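Local structure of Sodium/calcium exchanger membrane region domain-containing protein (Archaeoglobus fulgidus, 4KPP) at residues T105-L110 and V283-L288; R125-K130 and F269-S274; F143-A148 and A277-K282. The protein is an H+/Ca2+ exchanger of the sodium/calcium exchanger family, probably moving calcium ions across the membrane in exchange for protons. All blocks are in the same frame, centred on the assembly; numbering follows the deposited sequence.

Contact 1 (T105-L110 and V283-L288); sequences TGANRL and VNQWTL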
loop_
_atom_site.group_PDB
_atom_site.type_symbol
_atom_site.label_atom_id
_atom_site.label_comp_id
_atom_site.label_asym_id
_atom_site.label_seq_id
_atom_site.Cartn_x
_atom_site.Cartn_y
_atom_site.Cartn_z
ATOM N N THR A 105 7.087 5.733 -4.611
ATOM C CA THR A 105 7.871 6.088 -3.435
ATOM C C THR A 105 7.015 6.870 -2.445
ATOM O O THR A 105 7.144 6.710 -1.228
ATOM C CB THR A 105 9.120 6.908 -3.811
ATOM O OG1 THR A 105 8.734 8.029 -4.617
ATOM C CG2 THR A 105 10.113 6.047 -4.590
ATOM N N GLY A 106 6.132 7.710 -2.976
ATOM C CA GLY A 106 5.198 8.445 -2.147
ATOM C C GLY A 106 4.300 7.506 -1.368
ATOM O O GLY A 106 4.113 7.669 -0.160
ATOM N N ALA A 107 3.755 6.511 -2.061
ATOM C CA ALA A 107 2.874 5.534 -1.433
ATOM C C ALA A 107 3.580 4.810 -0.290
ATOM O O ALA A 107 3.041 4.711 0.812
ATOM C CB ALA A 107 2.353 4.541 -2.464
ATOM N N ASN A 108 4.792 4.326 -0.556
ATOM C CA ASN A 108 5.579 3.608 0.444
ATOM C C ASN A 108 5.915 4.440 1.672
ATOM O O ASN A 108 5.723 3.993 2.799
ATOM C CB ASN A 108 6.874 3.066 -0.169
ATOM C CG ASN A 108 6.671 1.752 -0.885
ATOM O OD1 ASN A 108 6.835 0.682 -0.302
ATOM N ND2 ASN A 108 6.304 1.824 -2.155
ATOM N N ARG A 109 6.425 5.646 1.450
ATOM C CA ARG A 109 6.866 6.491 2.554
ATOM C C ARG A 109 5.701 7.031 3.379
ATOM O O ARG A 109 5.807 7.170 4.600
ATOM C CB ARG A 109 7.767 7.625 2.051
ATOM C CG ARG A 109 9.043 7.128 1.378
ATOM C CD ARG A 109 10.234 8.036 1.664
ATOM N NE ARG A 109 10.028 9.394 1.167
ATOM C CZ ARG A 109 10.303 9.786 -0.072
ATOM N NH1 ARG A 109 10.791 8.922 -0.950
ATOM N NH2 ARG A 109 10.084 11.041 -0.434
ATOM N N LEU A 110 4.590 7.318 2.710
ATOM C CA LEU A 110 3.386 7.782 3.389
ATOM C C LEU A 110 2.827 6.683 4.279
ATOM O O LEU A 110 2.321 6.946 5.368
ATOM C CB LEU A 110 2.326 8.196 2.368
ATOM C CG LEU A 110 1.033 8.798 2.917
ATOM C CD1 LEU A 110 1.152 10.312 3.038
ATOM C CD2 LEU A 110 -0.157 8.402 2.052
ATOM N N VAL A 283 4.833 -4.654 2.445
ATOM C CA VAL A 283 5.535 -5.699 1.704
ATOM C C VAL A 283 5.177 -5.695 0.216
ATOM O O VAL A 283 6.070 -5.635 -0.630
ATOM C CB VAL A 283 5.287 -7.110 2.300
ATOM C CG1 VAL A 283 5.998 -8.177 1.473
ATOM C CG2 VAL A 283 5.749 -7.165 3.743
ATOM N N ASN A 284 3.886 -5.748 -0.111
ATOM C CA ASN A 284 3.496 -5.785 -1.525
ATOM C C ASN A 284 3.822 -4.492 -2.273
ATOM O O ASN A 284 4.226 -4.524 -3.438
ATOM C CB ASN A 284 2.029 -6.209 -1.732
ATOM C CG ASN A 284 1.033 -5.107 -1.413
ATOM O OD1 ASN A 284 0.894 -4.143 -2.165
ATOM N ND2 ASN A 284 0.307 -5.268 -0.314
ATOM N N GLN A 285 3.665 -3.357 -1.598
ATOM C CA GLN A 285 3.952 -2.073 -2.227
ATOM C C GLN A 285 5.452 -1.863 -2.426
ATOM O O GLN A 285 5.874 -1.049 -3.248
ATOM C CB GLN A 285 3.324 -0.921 -1.437
ATOM C CG GLN A 285 1.800 -0.927 -1.502
ATOM C CD GLN A 285 1.163 0.227 -0.759
ATOM O OE1 GLN A 285 1.194 1.366 -1.218
ATOM N NE2 GLN A 285 0.573 -0.066 0.395
ATOM N N TRP A 286 6.251 -2.621 -1.684
ATOM C CA TRP A 286 7.700 -2.504 -1.757
ATOM C C TRP A 286 8.287 -3.688 -2.523
ATOM O O TRP A 286 9.501 -3.873 -2.565
ATOM C CB TRP A 286 8.284 -2.400 -0.344
ATOM C CG TRP A 286 9.714 -1.947 -0.253
ATOM C CD1 TRP A 286 10.700 -2.516 0.502
ATOM C CD2 TRP A 286 10.317 -0.828 -0.921
ATOM N NE1 TRP A 286 11.876 -1.827 0.343
ATOM C CE2 TRP A 286 11.670 -0.788 -0.526
ATOM C CE3 TRP A 286 9.849 0.140 -1.816
ATOM C CZ2 TRP A 286 12.556 0.180 -0.993
ATOM C CZ3 TRP A 286 10.732 1.099 -2.280
ATOM C CH2 TRP A 286 12.070 1.112 -1.867
ATOM N N THR A 287 7.408 -4.481 -3.132
ATOM C CA THR A 287 7.815 -5.612 -3.965
ATOM C C THR A 287 7.004 -5.678 -5.260
ATOM O O THR A 287 7.486 -5.282 -6.322
ATOM C CB THR A 287 7.694 -6.968 -3.221
ATOM O OG1 THR A 287 6.371 -7.120 -2.688
ATOM C CG2 THR A 287 8.714 -7.059 -2.087
ATOM N N LEU A 288 5.773 -6.175 -5.158
ATOM C CA LEU A 288 4.891 -6.331 -6.314
ATOM C C LEU A 288 4.656 -5.022 -7.070
ATOM O O LEU A 288 4.613 -5.008 -8.302
ATOM C CB LEU A 288 3.547 -6.937 -5.889
ATOM C CG LEU A 288 2.552 -7.215 -7.021
ATOM C CD1 LEU A 288 3.038 -8.349 -7.922
ATOM C CD2 LEU A 288 1.166 -7.515 -6.472
#
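The amide nitrogen of Asn108 is shared between two backbone carbonyls: ND2 donates to Gln285 O at 3.1 Å, nearly straight at 164°, and also to Met104 O in its own helix. Gln285 O lies in the plane of the Asn108 amide, yet ND2 stands high above the carbonyl plane of Gln285, 65° out of it. The gripped carbonyl belongs to the last residue of helix 271-285, just before Trp286 leaves helical geometry. On the other branch of the amide, Asn108 OD1 comes within 3.4 Å of Trp286 CB and meets the indole obliquely; OD1 is also hydrogen-bonded to Lys282 NZ. A chi1 of -166° sets Trp286 CG opposite its own nitrogen and turns the CE3 side of the indole to the amide; NE1 is hydrogen-bonded to Thr149 OG1. Beside this, Ala107 CB packs on Gln285 OE1 at 3.6 Å, and Gln285 NE2 is held by Ser281 OG. Replacing Asn108 with a leucine would probably leave Gln285 O without its side-chain donor and Lys282 NZ short of one acceptor. This buried junction joins the two halves of the exchanger sequence: helix 311-331 closes on it with Thr320 against Asn108 and Trp286, helix 138-152 backs the indole, and helix 242-267 sets Pro251 against Ala107.

Contact 2 (R125-K130 and F269-S274); sequences RTLKSK and FRVSAS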
loop_
_atom_site.group_PDB
_atom_site.type_symbol
_atom_site.label_atom_id
_atom_site.label_comp_id
_atom_site.label_asym_id
_atom_site.label_seq_id
_atom_site.Cartn_x
_atom_site.Cartn_y
_atom_site.Cartn_z
ATOM N N ARG A 125 -3.514 5.640 22.654
ATOM C CA ARG A 125 -4.567 6.308 23.407
ATOM C C ARG A 125 -5.731 5.367 23.689
ATOM O O ARG A 125 -6.427 5.510 24.695
ATOM C CB ARG A 125 -5.062 7.547 22.656
ATOM N N THR A 126 -5.937 4.403 22.798
ATOM C CA THR A 126 -7.053 3.471 22.924
ATOM C C THR A 126 -6.773 2.423 23.998
ATOM O O THR A 126 -7.644 2.102 24.808
ATOM C CB THR A 126 -7.356 2.774 21.586
ATOM O OG1 THR A 126 -7.208 3.714 20.514
ATOM C CG2 THR A 126 -8.775 2.219 21.581
ATOM N N LEU A 127 -5.552 1.899 24.003
ATOM C CA LEU A 127 -5.136 0.918 25.003
ATOM C C LEU A 127 -4.662 1.593 26.285
ATOM O O LEU A 127 -4.378 0.919 27.278
ATOM C CB LEU A 127 -4.019 0.027 24.455
ATOM C CG LEU A 127 -4.424 -1.282 23.777
ATOM C CD1 LEU A 127 -5.291 -1.022 22.555
ATOM C CD2 LEU A 127 -3.192 -2.090 23.400
ATOM N N LYS A 128 -4.584 2.922 26.254
ATOM C CA LYS A 128 -4.050 3.705 27.366
ATOM C C LYS A 128 -2.666 3.198 27.768
ATOM O O LYS A 128 -2.389 2.978 28.947
ATOM C CB LYS A 128 -5.008 3.686 28.562
ATOM N N SER A 129 -1.806 3.008 26.773
ATOM C CA SER A 129 -0.465 2.483 27.003
ATOM C C SER A 129 0.579 3.238 26.186
ATOM O O SER A 129 0.285 4.275 25.592
ATOM C CB SER A 129 -0.410 0.990 26.673
ATOM N N LYS A 130 1.796 2.708 26.159
ATOM C CA LYS A 130 2.899 3.359 25.462
ATOM C C LYS A 130 3.717 2.371 24.631
ATOM O O LYS A 130 4.886 2.619 24.333
ATOM C CB LYS A 130 3.809 4.079 26.460
ATOM N N PHE A 269 -10.284 -3.029 19.460
ATOM C CA PHE A 269 -9.257 -3.739 20.225
ATOM C C PHE A 269 -8.579 -4.870 19.450
ATOM O O PHE A 269 -8.274 -5.926 20.009
ATOM C CB PHE A 269 -9.825 -4.250 21.555
ATOM C CG PHE A 269 -10.377 -3.161 22.431
ATOM C CD1 PHE A 269 -9.574 -2.541 23.372
ATOM C CD2 PHE A 269 -11.692 -2.751 22.307
ATOM C CE1 PHE A 269 -10.073 -1.538 24.175
ATOM C CE2 PHE A 269 -12.199 -1.747 23.107
ATOM C CZ PHE A 269 -11.389 -1.140 24.044
ATOM N N ARG A 270 -8.338 -4.638 18.164
ATOM C CA ARG A 270 -7.625 -5.593 17.328
ATOM C C ARG A 270 -6.393 -4.923 16.727
ATOM O O ARG A 270 -6.300 -4.742 15.512
ATOM C CB ARG A 270 -8.538 -6.128 16.223
ATOM N N VAL A 271 -5.451 -4.558 17.593
ATOM C CA VAL A 271 -4.257 -3.823 17.182
ATOM C C VAL A 271 -3.275 -4.684 16.389
ATOM O O VAL A 271 -2.689 -4.225 15.412
ATOM C CB VAL A 271 -3.530 -3.216 18.397
ATOM C CG1 VAL A 271 -2.375 -2.341 17.947
ATOM C CG2 VAL A 271 -4.503 -2.413 19.244
ATOM N N SER A 272 -3.105 -5.932 16.815
ATOM C CA SER A 272 -2.169 -6.852 16.170
ATOM C C SER A 272 -2.512 -7.112 14.707
ATOM O O SER A 272 -1.672 -6.938 13.824
ATOM C CB SER A 272 -2.118 -8.178 16.928
ATOM O OG SER A 272 -1.630 -7.984 18.242
ATOM N N ALA A 273 -3.746 -7.538 14.461
ATOM C CA ALA A 273 -4.206 -7.803 13.104
ATOM C C ALA A 273 -4.158 -6.537 12.251
ATOM O O ALA A 273 -3.855 -6.593 11.058
ATOM C CB ALA A 273 -5.610 -8.378 13.128
ATOM N N SER A 274 -4.454 -5.399 12.872
ATOM C CA SER A 274 -4.423 -4.117 12.183
ATOM C C SER A 274 -3.009 -3.791 11.702
ATOM O O SER A 274 -2.815 -3.355 10.568
ATOM C CB SER A 274 -4.943 -3.011 13.099
ATOM O OG SER A 274 -5.036 -1.780 12.408
#
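Leu127 and Val271 meet with their side chains crossing obliquely, one methyl against another: Leu127 CD1 lies 3.7 Å from Val271 CG2. Val271 starts helix 271-285 with its CB directed at helix 96-127, and CG1 anti to the backbone N (chi1 -174°) leaves CG2 as the branch that reaches across. Leu127 approaches differently. Its CB does not point at the partner, and a chi1 of -92°, off a staggered value, brings in the far end of the side chain. A second, looser approach brings the ring of Phe269 to the backbone of Thr126, with CE1 4.4 Å from Thr126 O and the carbonyl oblique to the ring. The threonine turns its CB toward the same segment, but its hydroxyl is spent on Ile122 O. Phe269, with positive phi, is the C-prime residue of a Schellman motif, in which Arg270 N bonds Phe265 O and Phe269 N bonds Val266 O; this ends helix 242-267, and Arg270 then takes the N-cap position of the next helix. The contact thus joins the C-terminal end of helix 96-127 to the turn between two later helices, with Ala123 extending the surface under Val271. Leu127 and Phe269 lie on the surface of the molecule. The Leu127-Val271 part is apolar and the Thr126-Phe269 approach is long, so with no directional bond between the segments little beyond van der Waals contact fixes one against the other.

Contact 3 (F143-A148 and A277-K282); sequences FFLFLA and ALISSK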
loop_
_atom_site.group_PDB
_atom_site.type_symbol
_atom_site.label_atom_id
_atom_site.label_comp_id
_atom_site.label_asym_id
_atom_site.label_seq_id
_atom_site.Cartn_x
_atom_site.Cartn_y
_atom_site.Cartn_z
ATOM N N PHE A 143 11.606 -10.486 7.128
ATOM C CA PHE A 143 12.603 -11.117 6.271
ATOM C C PHE A 143 12.519 -10.614 4.834
ATOM O O PHE A 143 13.529 -10.241 4.235
ATOM C CB PHE A 143 12.426 -12.636 6.304
ATOM C CG PHE A 143 13.358 -13.381 5.394
ATOM C CD1 PHE A 143 14.643 -13.693 5.802
ATOM C CD2 PHE A 143 12.943 -13.783 4.134
ATOM C CE1 PHE A 143 15.504 -14.384 4.966
ATOM C CE2 PHE A 143 13.793 -14.471 3.296
ATOM C CZ PHE A 143 15.077 -14.773 3.710
ATOM N N PHE A 144 11.310 -10.606 4.282
ATOM C CA PHE A 144 11.118 -10.186 2.900
ATOM C C PHE A 144 11.281 -8.687 2.721
ATOM O O PHE A 144 11.696 -8.225 1.662
ATOM C CB PHE A 144 9.770 -10.660 2.365
ATOM C CG PHE A 144 9.784 -12.084 1.909
ATOM C CD1 PHE A 144 10.302 -12.416 0.668
ATOM C CD2 PHE A 144 9.305 -13.095 2.725
ATOM C CE1 PHE A 144 10.331 -13.727 0.243
ATOM C CE2 PHE A 144 9.331 -14.407 2.304
ATOM C CZ PHE A 144 9.846 -14.723 1.064
ATOM N N LEU A 145 10.959 -7.935 3.767
ATOM C CA LEU A 145 11.165 -6.494 3.764
ATOM C C LEU A 145 12.656 -6.195 3.698
ATOM O O LEU A 145 13.088 -5.281 3.000
ATOM C CB LEU A 145 10.559 -5.875 5.021
ATOM C CG LEU A 145 9.473 -4.816 4.832
ATOM C CD1 LEU A 145 8.692 -5.061 3.553
ATOM C CD2 LEU A 145 8.542 -4.820 6.037
ATOM N N PHE A 146 13.440 -6.984 4.422
ATOM C CA PHE A 146 14.885 -6.811 4.443
ATOM C C PHE A 146 15.504 -7.131 3.084
ATOM O O PHE A 146 16.364 -6.400 2.605
ATOM C CB PHE A 146 15.503 -7.679 5.537
ATOM C CG PHE A 146 16.933 -7.343 5.845
ATOM C CD1 PHE A 146 17.285 -6.067 6.254
ATOM C CD2 PHE A 146 17.925 -8.310 5.749
ATOM C CE1 PHE A 146 18.599 -5.753 6.546
ATOM C CE2 PHE A 146 19.244 -8.004 6.042
ATOM C CZ PHE A 146 19.580 -6.723 6.441
ATOM N N LEU A 147 15.058 -8.217 2.459
ATOM C CA LEU A 147 15.583 -8.616 1.154
ATOM C C LEU A 147 15.203 -7.635 0.048
ATOM O O LEU A 147 16.016 -7.330 -0.829
ATOM C CB LEU A 147 15.109 -10.021 0.779
ATOM C CG LEU A 147 15.672 -11.191 1.586
ATOM C CD1 LEU A 147 15.395 -12.502 0.865
ATOM C CD2 LEU A 147 17.162 -11.015 1.853
ATOM N N ALA A 148 13.963 -7.158 0.086
ATOM C CA ALA A 148 13.481 -6.193 -0.894
ATOM C C ALA A 148 14.241 -4.878 -0.769
ATOM O O ALA A 148 14.581 -4.248 -1.772
ATOM C CB ALA A 148 11.986 -5.960 -0.720
ATOM N N ALA A 277 -1.671 -6.057 8.803
ATOM C CA ALA A 277 -2.127 -5.657 7.481
ATOM C C ALA A 277 -1.289 -4.511 6.933
ATOM O O ALA A 277 -0.909 -4.517 5.761
ATOM C CB ALA A 277 -3.606 -5.269 7.525
ATOM N N LEU A 278 -1.007 -3.528 7.782
ATOM C CA LEU A 278 -0.203 -2.378 7.380
ATOM C C LEU A 278 1.227 -2.781 7.037
ATOM O O LEU A 278 1.840 -2.220 6.127
ATOM C CB LEU A 278 -0.188 -1.317 8.481
ATOM C CG LEU A 278 -1.505 -0.607 8.792
ATOM C CD1 LEU A 278 -1.254 0.523 9.768
ATOM C CD2 LEU A 278 -2.163 -0.089 7.522
ATOM N N ILE A 279 1.757 -3.748 7.774
ATOM C CA ILE A 279 3.111 -4.230 7.532
ATOM C C ILE A 279 3.164 -5.072 6.259
ATOM O O ILE A 279 4.080 -4.926 5.449
ATOM C CB ILE A 279 3.647 -5.022 8.743
ATOM C CG1 ILE A 279 3.846 -4.079 9.937
ATOM C CG2 ILE A 279 4.940 -5.752 8.387
ATOM C CD1 ILE A 279 4.089 -4.783 11.258
ATOM N N SER A 280 2.166 -5.933 6.079
ATOM C CA SER A 280 2.053 -6.748 4.871
ATOM C C SER A 280 1.767 -5.893 3.637
ATOM O O SER A 280 2.222 -6.207 2.540
ATOM C CB SER A 280 0.967 -7.816 5.033
ATOM O OG SER A 280 0.824 -8.574 3.844
ATOM N N SER A 281 1.008 -4.819 3.821
ATOM C CA SER A 281 0.724 -3.891 2.731
ATOM C C SER A 281 2.003 -3.190 2.295
ATOM O O SER A 281 2.197 -2.912 1.107
ATOM C CB SER A 281 -0.321 -2.859 3.152
ATOM O OG SER A 281 -0.541 -1.912 2.123
ATOM N N LYS A 282 2.868 -2.896 3.264
ATOM C CA LYS A 282 4.191 -2.366 2.959
ATOM C C LYS A 282 4.964 -3.371 2.119
ATOM O O LYS A 282 5.647 -2.993 1.176
ATOM C CB LYS A 282 4.957 -2.014 4.240
ATOM C CG LYS A 282 6.461 -1.790 4.056
ATOM C CD LYS A 282 6.779 -0.625 3.123
ATOM C CE LYS A 282 8.283 -0.542 2.872
ATOM N NZ LYS A 282 8.666 0.527 1.907
#
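Leu145 lays its forked end over the aliphatic part of Lys282, with CD1 4.0 Å and CD2 4.2 Å from Lys282 CG, the two side chains meeting at a slant. A chi1 of -121°, off a staggered value, sets both leucine methyls toward the lysine. The same CD2 also approaches Ile279 CG2 at 4.4 Å, so the leucine spans two residues lying about one turn apart on helix 271-285. Within the membrane fold of the sodium/calcium exchanger family, this is buried packing of helix 138-152, predicted to be transmembrane, on helix 271-285. Val328 of helix 311-331 touches Leu145, and Leu331 of that helix touches Ile279; the side chain of Ile279 is about 10 Å from the bound calcium ion and takes no part in holding it. In Lys282, CG is anti to the backbone N (chi1 165°), and the bend at chi2 (62°) leaves CG against Leu145 while NZ continues to other partners. There NZ is hydrogen-bonded to Ser324 OG, and the charge makes a cation-pi contact with Trp286.

Helix 271-285 runs through all three contacts. Contact 2 holds its start, contact 3 its middle and contact 1 its C-terminal end. Helix 96-127 serves contacts 1 and 2, whose centres are 24 Å apart, while helix 138-152 enters in contact 3. Contacts 1 and 3 are neighbours, with centres 9 Å apart; they touch through Asn108 with Lys282 and through Val283 CG2 on Leu145 CD1 at 3.6 Å. Along the chain, contacts 2 and 3 both nest inside the loop closed by contact 1 and cross each other. One helix of the later family region is therefore packed against the earlier region from the surface to the buried interior.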